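PDB 1OHU: apoptosis regulator ced-9 from Caenorhabditis elegans, which restrains programmed cell death by sequestering the caspase activator ced-4 until egl-1 binds and releases it. Local coordinates for residues Asp19-Arg24 against Gly126-Leu131; His46-Val51 against Asp155-Leu160; Glu69-Val74 against Gly112-Lys117; Ser80-Val85 against Ile105-Phe110. The protein carries 3 engineered substitutions. One frame throughout, in Å; residues are numbered along the deposited sequence.

In the fold
From the N terminus, helix 13-27 makes the first tie: contact 1 joins it to the start of helix 128-144 and closes a loop over most of the chain. Contact 2 opens within that loop, on helix 44-71, but ends beyond it on helix 154-172, so the two cross along the sequence. Contacts 3 and 4 nest inside both. Contact 3 brings the far end of helix 44-71 to helix 101-118, and contact 4, innermost, sets helix 79-86 against an earlier part of that same helix. Contact 2 lies on the opposite side of the chain's centre from the other three, and helix 101-118 touches all four, as befits the central helix of a Bcl-2 fold.

Contact 1. Residues Asp19-Arg24 against Gly126-Leu131; sequences DYFTHR and GQVRNL
F21 reaches from helix 13-27 of this Bcl-2 fold, which carries the predicted BH4 motif, to V128 and L131 at the start of helix 128-144, and it alone carries the contact for its segment. Along 19-24, successive residues serve different neighbours. D19 turns to helix 44-71 and pairs its carboxylate with R50. Y20 lies on I108 and S109 of helix 101-118. F21 then points across to 126-131: its CG is anti to the carbonyl carbon and beside the backbone N (chi1 -87°), which sends the ring out from the helix with the CD2-CE2 side leading. T22 uses its OG1 at home, bonding V18 O, and R24 completes the turn with a salt bridge from NE to E57.

What F21 meets is mixed. At the ring edge, close to its plane, CE2 stands 4.0 Å from V128 O, too far for more than a loose contact between an aromatic C-H and a carbonyl. L131 comes obliquely, its CD1 4.0 Å from F21 CE2 and about as far from CZ. All three residues are buried, and no hydrogen bond crosses between the segments: packing alone joins helix 13-27 to helix 128-144 here. Backbone bonding secures the second partner. Q127 occupies the N-cap position, and its carbonyl O accepts from L131 N at 3.0 Å, setting L131 one turn into the helix, where its CB and CD1 reach F21 CE2. On the next ring carbon, V128 adds a branch methyl, with CG1 4.2 Å from F21 CD2.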
loop_
_atom_site.group_PDB
_atom_site.type_symbol
_atom_site.label_atom_id
_atom_site.label_comp_id
_atom_site.label_asym_id
_atom_site.label_seq_id
_atom_site.Cartn_x
_atom_site.Cartn_y
_atom_site.Cartn_z
ATOM N N ASP A 19 -7.639 3.211 -2.849
ATOM C CA ASP A 19 -7.792 4.390 -2.014
ATOM C C ASP A 19 -6.460 4.967 -1.590
ATOM O O ASP A 19 -6.317 6.185 -1.480
ATOM C CB ASP A 19 -8.618 4.071 -0.767
ATOM C CG ASP A 19 -8.842 5.298 0.098
ATOM O OD1 ASP A 19 -8.036 5.543 1.022
ATOM O OD2 ASP A 19 -9.815 6.036 -0.167
ATOM N N TYR A 20 -5.483 4.105 -1.334
ATOM C CA TYR A 20 -4.190 4.611 -0.907
ATOM C C TYR A 20 -3.431 5.221 -2.089
ATOM O O TYR A 20 -2.829 6.291 -1.962
ATOM C CB TYR A 20 -3.343 3.519 -0.256
ATOM C CG TYR A 20 -2.097 4.107 0.374
ATOM C CD1 TYR A 20 -2.172 4.820 1.568
ATOM C CD2 TYR A 20 -0.866 4.042 -0.276
ATOM C CE1 TYR A 20 -1.056 5.466 2.097
ATOM C CE2 TYR A 20 0.256 4.682 0.242
ATOM C CZ TYR A 20 0.150 5.397 1.429
ATOM O OH TYR A 20 1.235 6.075 1.924
ATOM N N PHE A 21 -3.464 4.543 -3.232
ATOM C CA PHE A 21 -2.795 5.046 -4.427
ATOM C C PHE A 21 -3.362 6.429 -4.749
ATOM O O PHE A 21 -2.622 7.390 -4.929
ATOM C CB PHE A 21 -3.028 4.090 -5.608
ATOM C CG PHE A 21 -2.026 2.950 -5.697
ATOM C CD1 PHE A 21 -1.580 2.294 -4.553
ATOM C CD2 PHE A 21 -1.571 2.502 -6.943
ATOM C CE1 PHE A 21 -0.697 1.209 -4.642
ATOM C CE2 PHE A 21 -0.693 1.422 -7.045
ATOM C CZ PHE A 21 -0.255 0.773 -5.888
ATOM N N THR A 22 -4.684 6.525 -4.804
ATOM C CA THR A 22 -5.346 7.792 -5.096
ATOM C C THR A 22 -4.901 8.903 -4.135
ATOM O O THR A 22 -4.582 10.015 -4.556
ATOM C CB THR A 22 -6.868 7.626 -5.003
ATOM O OG1 THR A 22 -7.287 6.614 -5.924
ATOM C CG2 THR A 22 -7.568 8.920 -5.329
ATOM N N HIS A 23 -4.873 8.584 -2.846
ATOM C CA HIS A 23 -4.484 9.535 -1.815
ATOM C C HIS A 23 -3.013 9.940 -1.899
ATOM O O HIS A 23 -2.679 11.122 -1.795
ATOM C CB HIS A 23 -4.773 8.946 -0.436
ATOM C CG HIS A 23 -4.176 9.730 0.689
ATOM N ND1 HIS A 23 -4.645 10.972 1.061
ATOM C CD2 HIS A 23 -3.117 9.468 1.491
ATOM C CE1 HIS A 23 -3.899 11.441 2.046
ATOM N NE2 HIS A 23 -2.964 10.549 2.324
ATOM N N ARG A 24 -2.130 8.968 -2.089
ATOM C CA ARG A 24 -0.712 9.282 -2.170
ATOM C C ARG A 24 -0.391 10.106 -3.416
ATOM O O ARG A 24 0.453 11.004 -3.381
ATOM C CB ARG A 24 0.129 8.001 -2.146
ATOM C CG ARG A 24 1.631 8.279 -2.087
ATOM C CD ARG A 24 1.991 9.188 -0.917
ATOM N NE ARG A 24 3.415 9.523 -0.904
ATOM C CZ ARG A 24 3.991 10.415 -1.708
ATOM N NH1 ARG A 24 3.275 11.085 -2.600
ATOM N NH2 ARG A 24 5.294 10.629 -1.625
ATOM N N GLY A 126 1.476 4.842 -17.661
ATOM C CA GLY A 126 0.688 3.701 -18.086
ATOM C C GLY A 126 0.875 2.411 -17.305
ATOM O O GLY A 126 0.237 1.404 -17.618
ATOM N N GLN A 127 1.735 2.407 -16.290
ATOM C CA GLN A 127 1.917 1.177 -15.531
ATOM C C GLN A 127 1.481 1.263 -14.090
ATOM O O GLN A 127 1.707 0.344 -13.304
ATOM C CB GLN A 127 3.358 0.710 -15.636
ATOM C CG GLN A 127 3.667 0.258 -17.048
ATOM C CD GLN A 127 5.061 -0.224 -17.190
ATOM O OE1 GLN A 127 5.424 -1.274 -16.659
ATOM N NE2 GLN A 127 5.873 0.543 -17.899
ATOM N N VAL A 128 0.843 2.379 -13.747
ATOM C CA VAL A 128 0.336 2.549 -12.402
ATOM C C VAL A 128 -0.742 1.494 -12.168
ATOM O O VAL A 128 -0.849 0.959 -11.064
ATOM C CB VAL A 128 -0.276 3.944 -12.195
ATOM C CG1 VAL A 128 -0.990 4.000 -10.845
ATOM C CG2 VAL A 128 0.819 5.005 -12.261
ATOM N N ARG A 129 -1.536 1.186 -13.201
ATOM C CA ARG A 129 -2.597 0.187 -13.044
ATOM C C ARG A 129 -2.001 -1.175 -12.724
ATOM O O ARG A 129 -2.447 -1.848 -11.804
ATOM C CB ARG A 129 -3.479 0.068 -14.292
ATOM C CG ARG A 129 -4.710 -0.836 -14.049
ATOM C CD ARG A 129 -5.458 -1.225 -15.328
ATOM N NE ARG A 129 -6.442 -2.289 -15.091
ATOM C CZ ARG A 129 -7.556 -2.139 -14.378
ATOM N NH1 ARG A 129 -7.838 -0.964 -13.830
ATOM N NH2 ARG A 129 -8.381 -3.166 -14.198
ATOM N N ASN A 130 -0.989 -1.577 -13.483
ATOM C CA ASN A 130 -0.332 -2.853 -13.238
ATOM C C ASN A 130 0.244 -2.895 -11.824
ATOM O O ASN A 130 0.171 -3.927 -11.167
ATOM C CB ASN A 130 0.775 -3.090 -14.273
ATOM C CG ASN A 130 0.227 -3.544 -15.618
ATOM O OD1 ASN A 130 0.905 -3.452 -16.644
ATOM N ND2 ASN A 130 -1.001 -4.054 -15.616
ATOM N N LEU A 131 0.802 -1.774 -11.358
ATOM C CA LEU A 131 1.377 -1.706 -10.009
ATOM C C LEU A 131 0.260 -1.989 -9.016
ATOM O O LEU A 131 0.450 -2.712 -8.047
ATOM C CB LEU A 131 1.950 -0.307 -9.708
ATOM C CG LEU A 131 3.194 -0.138 -8.803
ATOM C CD1 LEU A 131 3.107 1.232 -8.124
ATOM C CD2 LEU A 131 3.309 -1.234 -7.755
#

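Contact 2. Residues His46-Val51 against Asp155-Leu160; sequences HEMMRV and DDFMTL
M48 gives up more surface here than any other residue, and it does so with the root of its side chain. Its CB and CG press on the selenium of M158, with CB 3.6 Å from SE, while the same CG lies 3.9 Å from F157 CE2. With CG anti to the backbone N (chi1 177°), the chain starts toward helix 154-172, then bends at both following torsions, so that the end of this selenomethionine leads away again. F157 is the second large contributor. Its ring points at the other helix and receives M48 CG on CE2 and the methyl of M49 on the neighbouring carbon, CE to CZ 3.9 Å. Both carbons stand obliquely to the ring; as whole side chains, M49 and F157 run at about a right angle, M48 and F157 at a slant. M158, third in area, starts off to one side but curls inward, bringing SE and CE over the base of M48. No hydrogen bond joins the segments; the contact is van der Waals packing, M158 selenium on M48 and the F157 ring on M48 CG and M49 CE. The two segment axes pass 10.8 Å apart at an angle of 46°. The second segment belongs to the inferred BH2 motif, where W154 meets the F157 ring edge-to-face. M49 carries the packing on to L104 and I108 of helix 101-118 and to F16 of helix 13-27, while M48 also reaches K165 further along helix 154-172.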
loop_
_atom_site.group_PDB
_atom_site.type_symbol
_atom_site.label_atom_id
_atom_site.label_comp_id
_atom_site.label_asym_id
_atom_site.label_seq_id
_atom_site.Cartn_x
_atom_site.Cartn_y
_atom_site.Cartn_z
ATOM N N HIS A 46 -9.730 2.298 5.409
ATOM C CA HIS A 46 -8.939 2.914 4.345
ATOM C C HIS A 46 -8.250 4.134 4.944
ATOM O O HIS A 46 -7.051 4.349 4.763
ATOM C CB HIS A 46 -9.823 3.404 3.188
ATOM C CG HIS A 46 -10.508 2.316 2.424
ATOM N ND1 HIS A 46 -10.044 1.020 2.385
ATOM C CD2 HIS A 46 -11.589 2.352 1.608
ATOM C CE1 HIS A 46 -10.806 0.305 1.576
ATOM N NE2 HIS A 46 -11.749 1.090 1.092
ATOM N N GLU A 47 -9.038 4.937 5.652
ATOM C CA GLU A 47 -8.542 6.150 6.283
ATOM C C GLU A 47 -7.470 5.856 7.320
ATOM O O GLU A 47 -6.633 6.711 7.618
ATOM C CB GLU A 47 -9.711 6.925 6.891
ATOM C CG GLU A 47 -10.403 7.826 5.876
ATOM C CD GLU A 47 -11.820 8.201 6.265
ATOM O OE1 GLU A 47 -12.044 8.607 7.428
ATOM O OE2 GLU A 47 -12.716 8.101 5.399
HETATM N N MSE A 48 -7.484 4.641 7.859
HETATM C CA MSE A 48 -6.478 4.245 8.836
HETATM C C MSE A 48 -5.248 3.774 8.078
HETATM O O MSE A 48 -4.133 3.826 8.596
HETATM C CB MSE A 48 -7.001 3.118 9.730
HETATM C CG MSE A 48 -5.988 2.578 10.747
HETATM SE SE MSE A 48 -5.281 3.884 12.022
HETATM C CE MSE A 48 -6.595 5.294 11.847
HETATM N N MSE A 49 -5.457 3.313 6.846
HETATM C CA MSE A 49 -4.352 2.844 6.015
HETATM C C MSE A 49 -3.601 4.033 5.433
HETATM O O MSE A 49 -2.417 3.927 5.109
HETATM C CB MSE A 49 -4.867 1.949 4.882
HETATM C CG MSE A 49 -3.780 1.408 3.958
HETATM SE SE MSE A 49 -2.439 0.346 4.854
HETATM C CE MSE A 49 -3.425 -1.300 5.057
ATOM N N ARG A 50 -4.287 5.167 5.308
ATOM C CA ARG A 50 -3.664 6.376 4.781
ATOM C C ARG A 50 -2.642 6.896 5.771
ATOM O O ARG A 50 -1.560 7.335 5.385
ATOM C CB ARG A 50 -4.700 7.470 4.530
ATOM C CG ARG A 50 -5.719 7.156 3.452
ATOM C CD ARG A 50 -6.683 8.326 3.268
ATOM N NE ARG A 50 -7.787 7.994 2.380
ATOM C CZ ARG A 50 -8.742 8.845 2.021
ATOM N NH1 ARG A 50 -8.729 10.088 2.479
ATOM N NH2 ARG A 50 -9.708 8.456 1.199
ATOM N N VAL A 51 -2.992 6.855 7.053
ATOM C CA VAL A 51 -2.093 7.325 8.099
ATOM C C VAL A 51 -0.916 6.379 8.234
ATOM O O VAL A 51 0.235 6.804 8.269
ATOM C CB VAL A 51 -2.807 7.409 9.467
ATOM C CG1 VAL A 51 -1.806 7.783 10.554
ATOM C CG2 VAL A 51 -3.929 8.433 9.405
ATOM N N ASP A 155 -9.729 -6.217 12.288
ATOM C CA ASP A 155 -10.163 -5.663 13.565
ATOM C C ASP A 155 -8.928 -5.489 14.428
ATOM O O ASP A 155 -8.698 -4.430 15.014
ATOM C CB ASP A 155 -11.142 -6.620 14.238
ATOM C CG ASP A 155 -12.326 -6.946 13.353
ATOM O OD1 ASP A 155 -13.155 -6.039 13.112
ATOM O OD2 ASP A 155 -12.422 -8.105 12.888
ATOM N N ASP A 156 -8.129 -6.547 14.495
ATOM C CA ASP A 156 -6.892 -6.531 15.260
ATOM C C ASP A 156 -6.014 -5.420 14.675
ATOM O O ASP A 156 -5.231 -4.785 15.384
ATOM C CB ASP A 156 -6.199 -7.888 15.129
ATOM C CG ASP A 156 -5.167 -8.122 16.204
ATOM O OD1 ASP A 156 -4.178 -7.361 16.265
ATOM O OD2 ASP A 156 -5.348 -9.072 16.992
ATOM N N PHE A 157 -6.170 -5.192 13.373
ATOM C CA PHE A 157 -5.423 -4.166 12.650
ATOM C C PHE A 157 -5.748 -2.775 13.181
ATOM O O PHE A 157 -4.848 -1.999 13.506
ATOM C CB PHE A 157 -5.761 -4.237 11.153
ATOM C CG PHE A 157 -5.252 -3.066 10.349
ATOM C CD1 PHE A 157 -3.904 -2.952 10.028
ATOM C CD2 PHE A 157 -6.129 -2.078 9.908
ATOM C CE1 PHE A 157 -3.437 -1.871 9.276
ATOM C CE2 PHE A 157 -5.672 -0.995 9.159
ATOM C CZ PHE A 157 -4.324 -0.892 8.842
HETATM N N MSE A 158 -7.038 -2.467 13.266
HETATM C CA MSE A 158 -7.481 -1.166 13.745
HETATM C C MSE A 158 -7.003 -0.864 15.159
HETATM O O MSE A 158 -6.624 0.269 15.466
HETATM C CB MSE A 158 -9.007 -1.077 13.680
HETATM C CG MSE A 158 -9.559 -1.086 12.264
HETATM SE SE MSE A 158 -8.876 0.375 11.187
HETATM C CE MSE A 158 -10.274 1.686 11.454
ATOM N N THR A 159 -7.022 -1.876 16.018
ATOM C CA THR A 159 -6.581 -1.700 17.397
ATOM C C THR A 159 -5.120 -1.264 17.423
ATOM O O THR A 159 -4.776 -0.247 18.029
ATOM C CB THR A 159 -6.734 -3.002 18.203
ATOM O OG1 THR A 159 -8.117 -3.377 18.241
ATOM C CG2 THR A 159 -6.214 -2.813 19.627
ATOM N N LEU A 160 -4.263 -2.037 16.766
ATOM C CA LEU A 160 -2.845 -1.710 16.703
ATOM C C LEU A 160 -2.633 -0.390 15.972
ATOM O O LEU A 160 -1.757 0.395 16.332
ATOM C CB LEU A 160 -2.069 -2.828 15.996
ATOM C CG LEU A 160 -1.775 -4.111 16.787
ATOM C CD1 LEU A 160 -3.062 -4.720 17.307
ATOM C CD2 LEU A 160 -1.039 -5.101 15.894
#

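Contact 3. Residues Glu69-Val74 against Gly112-Lys117; sequences EQLLAV and GFVAAK
V114 holds the centre of this contact with one methyl. Its CG1 touches two consecutive leucines at once, lying 4.0 Å from L71 CD2 and 4.0 Å from L72 CD2, and those two leucine methyls stand 5.0 Å apart. The approaches differ: L71 meets the valine at about a right angle, while L72 and V114 run past each other in opposite senses. The two leucines reach that methyl with different first torsions. L71 carries its CG anti to the backbone N (chi1 -163°), whereas in L72 the CG sits beside the N and anti to the carbonyl carbon (chi1 -50°). L72 is also the first residue after helix 44-71 to leave helical backbone angles, which contributes to the difference.

In this Bcl-2 fold V114 lies on helix 101-118, the central hydrophobic helix, beside the predicted BH1 motif, which includes G112, and the leucines bring the end of helix 44-71 down on it. Further out, K117 lays its aliphatic part beside L72, with CD 4.6 Å from L72 CD1, in loose proximity. Its ammonium group goes on to a salt bridge with E65, while E69 OE1 remains 6.2 Å from K117 NZ, opposite in charge but not in contact. On the other flank L71 is backed by L81 and V85 of helix 79-86, and V114 is packed against L131 of helix 128-144. F113, the residue before V114, puts its ring against F64, with planes at about 50°.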
loop_
_atom_site.group_PDB
_atom_site.type_symbol
_atom_site.label_atom_id
_atom_site.label_comp_id
_atom_site.label_asym_id
_atom_site.label_seq_id
_atom_site.Cartn_x
_atom_site.Cartn_y
_atom_site.Cartn_z
ATOM N N GLU A 69 13.750 2.857 -7.390
ATOM C CA GLU A 69 14.706 3.001 -8.473
ATOM C C GLU A 69 15.007 1.617 -9.031
ATOM O O GLU A 69 15.348 1.478 -10.198
ATOM C CB GLU A 69 15.986 3.698 -8.000
ATOM C CG GLU A 69 15.822 5.204 -7.854
ATOM C CD GLU A 69 17.108 5.922 -7.471
ATOM O OE1 GLU A 69 17.030 6.807 -6.605
ATOM O OE2 GLU A 69 18.187 5.623 -8.032
ATOM N N GLN A 70 14.864 0.588 -8.197
ATOM C CA GLN A 70 15.094 -0.788 -8.643
ATOM C C GLN A 70 13.907 -1.223 -9.496
ATOM O O GLN A 70 14.067 -1.794 -10.578
ATOM C CB GLN A 70 15.209 -1.744 -7.457
ATOM C CG GLN A 70 16.427 -1.512 -6.555
ATOM C CD GLN A 70 16.559 -2.575 -5.483
ATOM O OE1 GLN A 70 15.561 -3.091 -4.981
ATOM N NE2 GLN A 70 17.789 -2.893 -5.116
ATOM N N LEU A 71 12.712 -0.954 -8.986
ATOM C CA LEU A 71 11.480 -1.309 -9.674
ATOM C C LEU A 71 11.364 -0.610 -11.026
ATOM O O LEU A 71 10.822 -1.168 -11.979
ATOM C CB LEU A 71 10.277 -0.936 -8.813
ATOM C CG LEU A 71 8.970 -1.615 -9.215
ATOM C CD1 LEU A 71 9.122 -3.117 -9.014
ATOM C CD2 LEU A 71 7.818 -1.087 -8.365
ATOM N N LEU A 72 11.880 0.614 -11.103
ATOM C CA LEU A 72 11.813 1.394 -12.330
ATOM C C LEU A 72 13.047 1.265 -13.211
ATOM O O LEU A 72 13.169 1.982 -14.198
ATOM C CB LEU A 72 11.578 2.865 -11.994
ATOM C CG LEU A 72 10.422 3.130 -11.023
ATOM C CD1 LEU A 72 10.284 4.625 -10.797
ATOM C CD2 LEU A 72 9.122 2.546 -11.573
ATOM N N ALA A 73 13.957 0.360 -12.847
ATOM C CA ALA A 73 15.176 0.138 -13.620
ATOM C C ALA A 73 14.821 -0.331 -15.031
ATOM O O ALA A 73 15.527 -0.025 -15.991
ATOM C CB ALA A 73 16.057 -0.900 -12.931
ATOM N N VAL A 74 13.728 -1.084 -15.137
ATOM C CA VAL A 74 13.241 -1.588 -16.420
ATOM C C VAL A 74 11.955 -0.837 -16.771
ATOM O O VAL A 74 11.029 -0.759 -15.959
ATOM C CB VAL A 74 12.930 -3.100 -16.350
ATOM C CG1 VAL A 74 12.464 -3.604 -17.703
ATOM C CG2 VAL A 74 14.165 -3.859 -15.893
ATOM N N GLY A 112 1.968 3.031 -3.259
ATOM C CA GLY A 112 1.493 4.394 -3.416
ATOM C C GLY A 112 2.643 5.331 -3.736
ATOM O O GLY A 112 2.518 6.223 -4.564
ATOM N N PHE A 113 3.765 5.119 -3.060
ATOM C CA PHE A 113 4.969 5.921 -3.237
ATOM C C PHE A 113 5.473 5.872 -4.682
ATOM O O PHE A 113 5.751 6.905 -5.288
ATOM C CB PHE A 113 6.071 5.404 -2.304
ATOM C CG PHE A 113 7.385 6.122 -2.456
ATOM C CD1 PHE A 113 7.567 7.389 -1.917
ATOM C CD2 PHE A 113 8.446 5.523 -3.134
ATOM C CE1 PHE A 113 8.788 8.052 -2.050
ATOM C CE2 PHE A 113 9.665 6.175 -3.272
ATOM C CZ PHE A 113 9.838 7.446 -2.726
ATOM N N VAL A 114 5.600 4.664 -5.219
ATOM C CA VAL A 114 6.074 4.479 -6.589
ATOM C C VAL A 114 5.066 5.019 -7.609
ATOM O O VAL A 114 5.443 5.642 -8.595
ATOM C CB VAL A 114 6.325 2.992 -6.887
ATOM C CG1 VAL A 114 6.942 2.844 -8.269
ATOM C CG2 VAL A 114 7.244 2.406 -5.831
ATOM N N ALA A 115 3.786 4.762 -7.375
ATOM C CA ALA A 115 2.743 5.248 -8.272
ATOM C C ALA A 115 2.884 6.761 -8.420
ATOM O O ALA A 115 2.834 7.289 -9.527
ATOM C CB ALA A 115 1.374 4.903 -7.715
ATOM N N ALA A 116 3.074 7.456 -7.301
ATOM C CA ALA A 116 3.227 8.910 -7.338
ATOM C C ALA A 116 4.443 9.344 -8.163
ATOM O O ALA A 116 4.450 10.435 -8.728
ATOM C CB ALA A 116 3.327 9.459 -5.927
ATOM N N LYS A 117 5.472 8.502 -8.225
ATOM C CA LYS A 117 6.666 8.820 -9.012
ATOM C C LYS A 117 6.403 8.567 -10.491
ATOM O O LYS A 117 7.015 9.190 -11.347
ATOM C CB LYS A 117 7.861 7.950 -8.600
ATOM C CG LYS A 117 8.664 8.422 -7.401
ATOM C CD LYS A 117 9.957 7.599 -7.303
ATOM C CE LYS A 117 10.770 7.935 -6.064
ATOM N NZ LYS A 117 11.333 9.309 -6.097
#

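Contact 4. Residues Ser80-Val85 against Ile105-Phe110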
loop_
_atom_site.group_PDB
_atom_site.type_symbol
_atom_site.label_atom_id
_atom_site.label_comp_id
_atom_site.label_asym_id
_atom_site.label_seq_id
_atom_site.Cartn_x
_atom_site.Cartn_y
_atom_site.Cartn_z
ATOM N N SER A 80 7.186 -10.559 -11.876
ATOM C CA SER A 80 8.367 -11.201 -11.319
ATOM C C SER A 80 9.300 -10.152 -10.727
ATOM O O SER A 80 9.700 -10.253 -9.572
ATOM C CB SER A 80 9.110 -11.982 -12.395
ATOM O OG SER A 80 10.243 -12.620 -11.827
ATOM N N LEU A 81 9.656 -9.155 -11.531
ATOM C CA LEU A 81 10.535 -8.087 -11.071
ATOM C C LEU A 81 9.916 -7.429 -9.832
ATOM O O LEU A 81 10.608 -7.129 -8.866
ATOM C CB LEU A 81 10.720 -7.048 -12.172
ATOM C CG LEU A 81 11.834 -5.997 -12.027
ATOM C CD1 LEU A 81 11.737 -5.032 -13.200
ATOM C CD2 LEU A 81 11.700 -5.222 -10.726
ATOM N N TYR A 82 8.609 -7.200 -9.870
ATOM C CA TYR A 82 7.920 -6.587 -8.745
ATOM C C TYR A 82 8.182 -7.390 -7.470
ATOM O O TYR A 82 8.477 -6.832 -6.411
ATOM C CB TYR A 82 6.411 -6.521 -9.019
ATOM C CG TYR A 82 5.596 -6.180 -7.787
ATOM C CD1 TYR A 82 5.523 -4.869 -7.308
ATOM C CD2 TYR A 82 4.949 -7.181 -7.064
ATOM C CE1 TYR A 82 4.833 -4.570 -6.143
ATOM C CE2 TYR A 82 4.259 -6.893 -5.898
ATOM C CZ TYR A 82 4.206 -5.588 -5.444
ATOM O OH TYR A 82 3.525 -5.310 -4.286
ATOM N N GLN A 83 8.073 -8.707 -7.580
ATOM C CA GLN A 83 8.292 -9.586 -6.439
ATOM C C GLN A 83 9.740 -9.587 -5.942
ATOM O O GLN A 83 9.986 -9.740 -4.746
ATOM C CB GLN A 83 7.845 -11.003 -6.796
ATOM C CG GLN A 83 6.330 -11.142 -6.881
ATOM C CD GLN A 83 5.896 -12.517 -7.349
ATOM O OE1 GLN A 83 5.515 -12.702 -8.504
ATOM N NE2 GLN A 83 5.961 -13.491 -6.457
ATOM N N ASP A 84 10.696 -9.413 -6.851
ATOM C CA ASP A 84 12.101 -9.382 -6.457
ATOM C C ASP A 84 12.403 -8.110 -5.664
ATOM O O ASP A 84 13.155 -8.142 -4.686
ATOM C CB ASP A 84 13.031 -9.397 -7.678
ATOM C CG ASP A 84 12.889 -10.648 -8.526
ATOM O OD1 ASP A 84 12.582 -11.724 -7.975
ATOM O OD2 ASP A 84 13.112 -10.544 -9.752
ATOM N N VAL A 85 11.821 -6.992 -6.102
ATOM C CA VAL A 85 12.048 -5.690 -5.472
ATOM C C VAL A 85 11.361 -5.515 -4.129
ATOM O O VAL A 85 11.904 -4.888 -3.222
ATOM C CB VAL A 85 11.591 -4.533 -6.405
ATOM C CG1 VAL A 85 11.547 -3.208 -5.644
ATOM C CG2 VAL A 85 12.539 -4.417 -7.582
ATOM N N ILE A 105 1.293 -2.902 5.394
ATOM C CA ILE A 105 1.385 -1.452 5.336
ATOM C C ILE A 105 2.525 -1.000 4.433
ATOM O O ILE A 105 2.381 -0.059 3.658
ATOM C CB ILE A 105 1.611 -0.887 6.758
ATOM C CG1 ILE A 105 0.404 -1.223 7.635
ATOM C CG2 ILE A 105 1.862 0.612 6.705
ATOM C CD1 ILE A 105 0.601 -0.884 9.092
ATOM N N GLY A 106 3.661 -1.678 4.544
ATOM C CA GLY A 106 4.817 -1.329 3.742
ATOM C C GLY A 106 4.584 -1.539 2.264
ATOM O O GLY A 106 5.007 -0.723 1.445
ATOM N N LEU A 107 3.912 -2.633 1.914
ATOM C CA LEU A 107 3.629 -2.928 0.508
ATOM C C LEU A 107 2.702 -1.886 -0.119
ATOM O O LEU A 107 2.937 -1.432 -1.242
ATOM C CB LEU A 107 3.009 -4.323 0.373
ATOM C CG LEU A 107 3.928 -5.495 0.723
ATOM C CD1 LEU A 107 3.153 -6.796 0.638
ATOM C CD2 LEU A 107 5.110 -5.519 -0.219
ATOM N N ILE A 108 1.648 -1.515 0.606
ATOM C CA ILE A 108 0.705 -0.520 0.110
ATOM C C ILE A 108 1.391 0.847 0.071
ATOM O O ILE A 108 1.287 1.577 -0.916
ATOM C CB ILE A 108 -0.558 -0.445 1.004
ATOM C CG1 ILE A 108 -1.346 -1.754 0.902
ATOM C CG2 ILE A 108 -1.433 0.719 0.577
ATOM C CD1 ILE A 108 -2.654 -1.759 1.672
ATOM N N SER A 109 2.104 1.175 1.147
ATOM C CA SER A 109 2.815 2.441 1.242
ATOM C C SER A 109 3.801 2.583 0.081
ATOM O O SER A 109 3.854 3.622 -0.583
ATOM C CB SER A 109 3.578 2.530 2.569
ATOM O OG SER A 109 4.157 3.818 2.724
ATOM N N PHE A 110 4.579 1.534 -0.156
ATOM C CA PHE A 110 5.564 1.541 -1.230
ATOM C C PHE A 110 4.883 1.668 -2.589
ATOM O O PHE A 110 5.359 2.386 -3.460
ATOM C CB PHE A 110 6.395 0.261 -1.200
ATOM C CG PHE A 110 7.423 0.190 -2.292
ATOM C CD1 PHE A 110 8.419 1.157 -2.382
ATOM C CD2 PHE A 110 7.371 -0.815 -3.253
ATOM C CE1 PHE A 110 9.349 1.128 -3.425
ATOM C CE2 PHE A 110 8.292 -0.855 -4.295
ATOM C CZ PHE A 110 9.283 0.119 -4.383
HETATM O O HOH W 1 3.432 -2.489 -3.611
#
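V85 and Y82, one turn apart on helix 79-86, address F110 and L107, spaced in the same way on helix 101-118. The helices stay well separated, with V85 CA and F110 CA 10.6 Å apart, and the gap is bridged mainly by the ring of F110 and the phenol of Y82. F110 does so with its CG anti to the backbone N (chi1 179°), which stretches the ring outward until its far carbon CZ comes 4.2 Å from V85 CG1. The methyl arrives obliquely on the ring. Y82 is similarly extended, chi1 167°, and although its first bond leads off to one side, the phenol end swings in and places OH 4.4 Å from L107 CD2. L107 thus presents its CD2 methyl to the hydroxyl. A water sits at the edge of the Y82 ring, in its plane. It is 2.9 Å from Y82 OH and donates to L107 O at 2.6 Å. Around this pair, F110 has its ring edge-to-face with F64 of helix 44-71, and L107 rests on F138 of helix 128-144. The second segment lies in the predicted BH1 motif; in Bcl-2 relatives these helices border the groove for BH3 ligands. Chemically, the link is apolar at V85 and F110 but water-mediated at Y82, where one water bridges the hydroxyl of buried Y82 and the main-chain carbonyl of L107.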